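Long-range contact in putative general stress protein 26 (Jannaschia sp., PDB 2QEA), which is of unproven function but probably binds a flavin, as a dimeric relative of the pyridoxamine 5'-phosphate oxidases: residues L21-P34 and W45-V58. Residues are numbered along the deposited sequence; the frame is centred on the assembly and turned at random.
Sequences LGIKGQGRLIPMSP and WFITAKGTDLAKGV
L21 drops a methyl onto the ring of F46: CD2 sits 3.6 Å from the ring centroid and 12° off its normal, a CH-pi contact over the face. With CG anti to the backbone N, the L21 side chain comes at F46 from the opposite direction and sets CD2 over the centre of the ring, and the same CD2 lies 4.0 Å from CD1 of L54. M32, a selenomethionine, is worth following outward. Its CB packs against the ring at 3.6 Å from F46 CD1; beyond CG the chain bends at chi2 (-67°) and again at chi3 (-71°), which brings SE to 4.1 Å from L54 CD1, tip to tip, and turns CE back to lie 3.7 Å from T48 CB and close to F46 CB. CA and CB of P34 approach CE1 of F46 obliquely, while F67 of strand 63-71 meets the ring edge-to-face. Cutting F46 back to an alanine is likely to open a gap between L21, M32 and P34 and take the aromatic face from the L21 methyl. L54, from helix 53-57, divides its two methyls: CD1 also meets the tip of I30, and CD2 slides past I23 to reach the CA of G22. Farther along the helix, I23 CD1 lies 3.7 Å from G57 CA. Helix 53-57 and strand 45-49 thus both pack on the antiparallel hairpin of strands 19-23 and 30-32, part of the split-barrel fold expected of this family. No hydrogen bond joins the two segments, so their fit rests on van der Waals contact between apolar side chains and one CH-pi contact.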
loop_
_atom_site.group_PDB
_atom_site.type_symbol
_atom_site.label_atom_id
_atom_site.label_comp_id
_atom_site.label_asym_id
_atom_site.label_seq_id
_atom_site.Cartn_x
_atom_site.Cartn_y
_atom_site.Cartn_z
ATOM N N LEU A 21 -1.545 3.736 -7.205
ATOM C CA LEU A 21 -2.272 4.838 -7.862
ATOM C C LEU A 21 -3.356 4.352 -8.821
ATOM O O LEU A 21 -3.225 3.291 -9.434
ATOM C CB LEU A 21 -1.272 5.703 -8.635
ATOM C CG LEU A 21 -1.732 6.996 -9.321
ATOM C CD1 LEU A 21 -2.330 7.984 -8.326
ATOM C CD2 LEU A 21 -0.554 7.622 -10.055
ATOM N N GLY A 22 -4.410 5.156 -8.964
ATOM C CA GLY A 22 -5.519 4.831 -9.860
ATOM C C GLY A 22 -6.557 5.932 -10.015
ATOM O O GLY A 22 -6.711 6.777 -9.127
ATOM N N ILE A 23 -7.250 5.913 -11.156
ATOM C CA ILE A 23 -8.335 6.853 -11.473
ATOM C C ILE A 23 -9.616 6.192 -10.969
ATOM O O ILE A 23 -9.822 5.000 -11.211
ATOM C CB ILE A 23 -8.428 7.133 -12.999
ATOM C CG1 ILE A 23 -7.107 7.718 -13.520
ATOM C CG2 ILE A 23 -9.579 8.087 -13.309
ATOM C CD1 ILE A 23 -7.071 7.958 -15.008
ATOM N N LYS A 24 -10.466 6.956 -10.277
ATOM C CA LYS A 24 -11.716 6.418 -9.697
ATOM C C LYS A 24 -12.692 5.911 -10.758
ATOM O O LYS A 24 -12.961 6.607 -11.740
ATOM C CB LYS A 24 -12.408 7.444 -8.794
ATOM C CG LYS A 24 -11.650 7.729 -7.514
ATOM C CD LYS A 24 -12.447 8.639 -6.593
ATOM C CE LYS A 24 -11.746 8.847 -5.260
ATOM N NZ LYS A 24 -11.621 7.574 -4.477
ATOM N N GLY A 25 -13.198 4.694 -10.551
ATOM C CA GLY A 25 -14.121 4.045 -11.484
ATOM C C GLY A 25 -13.506 3.498 -12.766
ATOM O O GLY A 25 -14.245 3.196 -13.707
ATOM N N GLN A 26 -12.173 3.371 -12.806
ATOM C CA GLN A 26 -11.433 2.855 -13.969
ATOM C C GLN A 26 -10.360 1.858 -13.520
ATOM O O GLN A 26 -9.277 2.256 -13.086
ATOM C CB GLN A 26 -10.795 4.003 -14.761
ATOM C CG GLN A 26 -11.805 4.928 -15.442
ATOM C CD GLN A 26 -11.160 6.070 -16.226
ATOM O OE1 GLN A 26 -9.936 6.152 -16.356
ATOM N NE2 GLN A 26 -11.993 6.960 -16.754
ATOM N N GLY A 27 -10.687 0.568 -13.604
ATOM C CA GLY A 27 -9.772 -0.513 -13.242
ATOM C C GLY A 27 -9.403 -0.560 -11.770
ATOM O O GLY A 27 -10.121 -0.022 -10.919
ATOM N N ARG A 28 -8.274 -1.207 -11.488
ATOM C CA ARG A 28 -7.730 -1.341 -10.136
ATOM C C ARG A 28 -6.486 -0.474 -9.957
ATOM O O ARG A 28 -5.963 0.091 -10.924
ATOM C CB ARG A 28 -7.402 -2.807 -9.853
ATOM C CG ARG A 28 -8.626 -3.712 -9.842
ATOM C CD ARG A 28 -8.307 -5.046 -9.196
ATOM N NE ARG A 28 -9.460 -5.945 -9.171
ATOM C CZ ARG A 28 -9.863 -6.742 -10.169
ATOM N NH1 ARG A 28 -9.230 -6.789 -11.349
ATOM N NH2 ARG A 28 -10.940 -7.507 -9.985
ATOM N N LEU A 29 -6.033 -0.361 -8.709
ATOM C CA LEU A 29 -4.832 0.410 -8.369
ATOM C C LEU A 29 -3.587 -0.377 -8.801
ATOM O O LEU A 29 -3.553 -1.603 -8.644
ATOM C CB LEU A 29 -4.764 0.694 -6.862
ATOM C CG LEU A 29 -5.927 1.443 -6.200
ATOM C CD1 LEU A 29 -5.799 1.382 -4.681
ATOM C CD2 LEU A 29 -6.001 2.884 -6.682
ATOM N N ILE A 30 -2.590 0.330 -9.348
ATOM C CA ILE A 30 -1.315 -0.263 -9.807
ATOM C C ILE A 30 -0.125 0.402 -9.095
ATOM O O ILE A 30 -0.227 1.580 -8.722
ATOM C CB ILE A 30 -1.148 -0.177 -11.357
ATOM C CG1 ILE A 30 -1.108 1.279 -11.865
ATOM C CG2 ILE A 30 -2.269 -0.956 -12.044
ATOM C CD1 ILE A 30 -0.839 1.397 -13.359
ATOM N N PRO A 31 1.005 -0.331 -8.925
ATOM C CA PRO A 31 2.171 0.259 -8.252
ATOM C C PRO A 31 2.868 1.355 -9.081
ATOM O O PRO A 31 3.116 1.155 -10.274
ATOM C CB PRO A 31 3.099 -0.944 -8.039
ATOM C CG PRO A 31 2.753 -1.873 -9.125
ATOM C CD PRO A 31 1.276 -1.727 -9.327
HETATM N N MSE A 32 3.136 2.498 -8.442
HETATM C CA MSE A 32 3.821 3.658 -9.046
HETATM C C MSE A 32 4.851 4.224 -8.059
HETATM O O MSE A 32 4.741 3.986 -6.857
HETATM C CB MSE A 32 2.814 4.757 -9.390
HETATM C CG MSE A 32 1.734 4.358 -10.380
HETATM SE SE MSE A 32 2.426 3.999 -12.156
HETATM C CE MSE A 32 2.874 5.830 -12.660
ATOM N N SER A 33 5.825 4.978 -8.575
ATOM C CA SER A 33 6.892 5.589 -7.762
ATOM C C SER A 33 6.600 7.070 -7.481
ATOM O O SER A 33 6.810 7.903 -8.368
ATOM C CB SER A 33 8.250 5.449 -8.463
ATOM O OG SER A 33 8.627 4.090 -8.562
ATOM N N PRO A 34 6.127 7.411 -6.251
ATOM C CA PRO A 34 5.845 8.822 -5.956
ATOM C C PRO A 34 7.134 9.631 -5.758
ATOM O O PRO A 34 8.043 9.183 -5.048
ATOM C CB PRO A 34 5.040 8.752 -4.655
ATOM C CG PRO A 34 5.561 7.548 -3.974
ATOM C CD PRO A 34 5.836 6.562 -5.075
ATOM N N TRP A 45 4.172 13.610 -7.515
ATOM C CA TRP A 45 4.537 13.500 -8.936
ATOM C C TRP A 45 4.914 12.075 -9.354
ATOM O O TRP A 45 5.537 11.347 -8.573
ATOM C CB TRP A 45 5.694 14.454 -9.242
ATOM C CG TRP A 45 5.407 15.878 -8.847
ATOM C CD1 TRP A 45 5.564 16.438 -7.608
ATOM C CD2 TRP A 45 4.901 16.912 -9.690
ATOM N NE1 TRP A 45 5.200 17.762 -7.634
ATOM C CE2 TRP A 45 4.787 18.082 -8.898
ATOM C CE3 TRP A 45 4.537 16.970 -11.043
ATOM C CZ2 TRP A 45 4.322 19.302 -9.417
ATOM C CZ3 TRP A 45 4.074 18.179 -11.561
ATOM C CH2 TRP A 45 3.970 19.332 -10.747
ATOM N N PHE A 46 4.527 11.696 -10.579
ATOM C CA PHE A 46 4.817 10.371 -11.159
ATOM C C PHE A 46 5.277 10.496 -12.615
ATOM O O PHE A 46 4.699 11.272 -13.376
ATOM C CB PHE A 46 3.578 9.466 -11.132
ATOM C CG PHE A 46 2.946 9.324 -9.778
ATOM C CD1 PHE A 46 3.349 8.312 -8.901
ATOM C CD2 PHE A 46 1.929 10.201 -9.379
ATOM C CE1 PHE A 46 2.753 8.177 -7.634
ATOM C CE2 PHE A 46 1.329 10.080 -8.123
ATOM C CZ PHE A 46 1.738 9.069 -7.245
ATOM N N ILE A 47 6.309 9.732 -12.984
ATOM C CA ILE A 47 6.830 9.666 -14.355
ATOM C C ILE A 47 6.330 8.334 -14.926
ATOM O O ILE A 47 6.646 7.275 -14.375
ATOM C CB ILE A 47 8.377 9.726 -14.392
ATOM C CG1 ILE A 47 8.881 11.041 -13.781
ATOM C CG2 ILE A 47 8.889 9.599 -15.828
ATOM C CD1 ILE A 47 10.395 11.170 -13.735
ATOM N N THR A 48 5.548 8.398 -16.008
ATOM C CA THR A 48 4.972 7.211 -16.663
ATOM C C THR A 48 5.003 7.318 -18.198
ATOM O O THR A 48 5.417 8.341 -18.748
ATOM C CB THR A 48 3.522 6.973 -16.168
ATOM O OG1 THR A 48 3.018 5.733 -16.686
ATOM C CG2 THR A 48 2.599 8.126 -16.573
ATOM N N ALA A 49 4.592 6.238 -18.865
ATOM C CA ALA A 49 4.546 6.161 -20.331
ATOM C C ALA A 49 3.214 6.708 -20.861
ATOM O O ALA A 49 2.182 6.547 -20.203
ATOM C CB ALA A 49 4.742 4.719 -20.792
ATOM N N LYS A 50 3.243 7.352 -22.035
ATOM C CA LYS A 50 2.018 7.891 -22.680
ATOM C C LYS A 50 1.004 6.804 -23.077
ATOM O O LYS A 50 -0.201 7.056 -23.068
ATOM C CB LYS A 50 2.339 8.757 -23.912
ATOM C CG LYS A 50 2.959 10.111 -23.602
ATOM C CD LYS A 50 2.991 11.000 -24.845
ATOM C CE LYS A 50 3.642 12.353 -24.561
ATOM N NZ LYS A 50 3.793 13.172 -25.793
ATOM N N GLY A 51 1.500 5.612 -23.422
ATOM C CA GLY A 51 0.652 4.471 -23.782
ATOM C C GLY A 51 -0.083 3.768 -22.644
ATOM O O GLY A 51 -0.943 2.924 -22.916
ATOM N N THR A 52 0.246 4.091 -21.385
ATOM C CA THR A 52 -0.402 3.474 -20.210
ATOM C C THR A 52 -1.838 3.973 -20.011
ATOM O O THR A 52 -2.226 5.013 -20.551
ATOM C CB THR A 52 0.393 3.719 -18.896
ATOM O OG1 THR A 52 0.495 5.126 -18.637
ATOM C CG2 THR A 52 1.787 3.115 -18.979
ATOM N N ASP A 53 -2.607 3.225 -19.218
ATOM C CA ASP A 53 -4.015 3.556 -18.935
ATOM C C ASP A 53 -4.174 4.847 -18.125
ATOM O O ASP A 53 -5.103 5.618 -18.387
ATOM C CB ASP A 53 -4.736 2.391 -18.234
ATOM C CG ASP A 53 -4.806 1.122 -19.090
ATOM O OD1 ASP A 53 -4.291 1.104 -20.230
ATOM O OD2 ASP A 53 -5.383 0.126 -18.609
ATOM N N LEU A 54 -3.278 5.071 -17.156
ATOM C CA LEU A 54 -3.281 6.312 -16.353
ATOM C C LEU A 54 -3.014 7.561 -17.209
ATOM O O LEU A 54 -3.649 8.596 -16.993
ATOM C CB LEU A 54 -2.263 6.249 -15.199
ATOM C CG LEU A 54 -2.529 5.261 -14.063
ATOM C CD1 LEU A 54 -1.335 5.216 -13.120
ATOM C CD2 LEU A 54 -3.808 5.611 -13.303
ATOM N N ALA A 55 -2.084 7.450 -18.165
ATOM C CA ALA A 55 -1.753 8.548 -19.089
ATOM C C ALA A 55 -2.935 8.862 -20.008
ATOM O O ALA A 55 -3.351 10.020 -20.113
ATOM C CB ALA A 55 -0.515 8.214 -19.916
ATOM N N LYS A 56 -3.470 7.823 -20.655
ATOM C CA LYS A 56 -4.643 7.961 -21.539
ATOM C C LYS A 56 -5.904 8.410 -20.786
ATOM O O LYS A 56 -6.716 9.148 -21.341
ATOM C CB LYS A 56 -4.923 6.660 -22.310
ATOM C CG LYS A 56 -3.832 6.284 -23.318
ATOM C CD LYS A 56 -4.182 5.054 -24.164
ATOM C CE LYS A 56 -4.315 3.773 -23.339
ATOM N NZ LYS A 56 -4.490 2.570 -24.205
ATOM N N GLY A 57 -6.052 7.967 -19.534
ATOM C CA GLY A 57 -7.186 8.343 -18.681
ATOM C C GLY A 57 -7.262 9.820 -18.319
ATOM O O GLY A 57 -8.360 10.351 -18.141
ATOM N N VAL A 58 -6.098 10.472 -18.207
ATOM C CA VAL A 58 -5.989 11.909 -17.887
ATOM C C VAL A 58 -5.579 12.782 -19.096
ATOM O O VAL A 58 -5.233 13.955 -18.911
ATOM C CB VAL A 58 -5.003 12.151 -16.696
ATOM C CG1 VAL A 58 -5.435 11.346 -15.475
ATOM C CG2 VAL A 58 -3.554 11.824 -17.077
#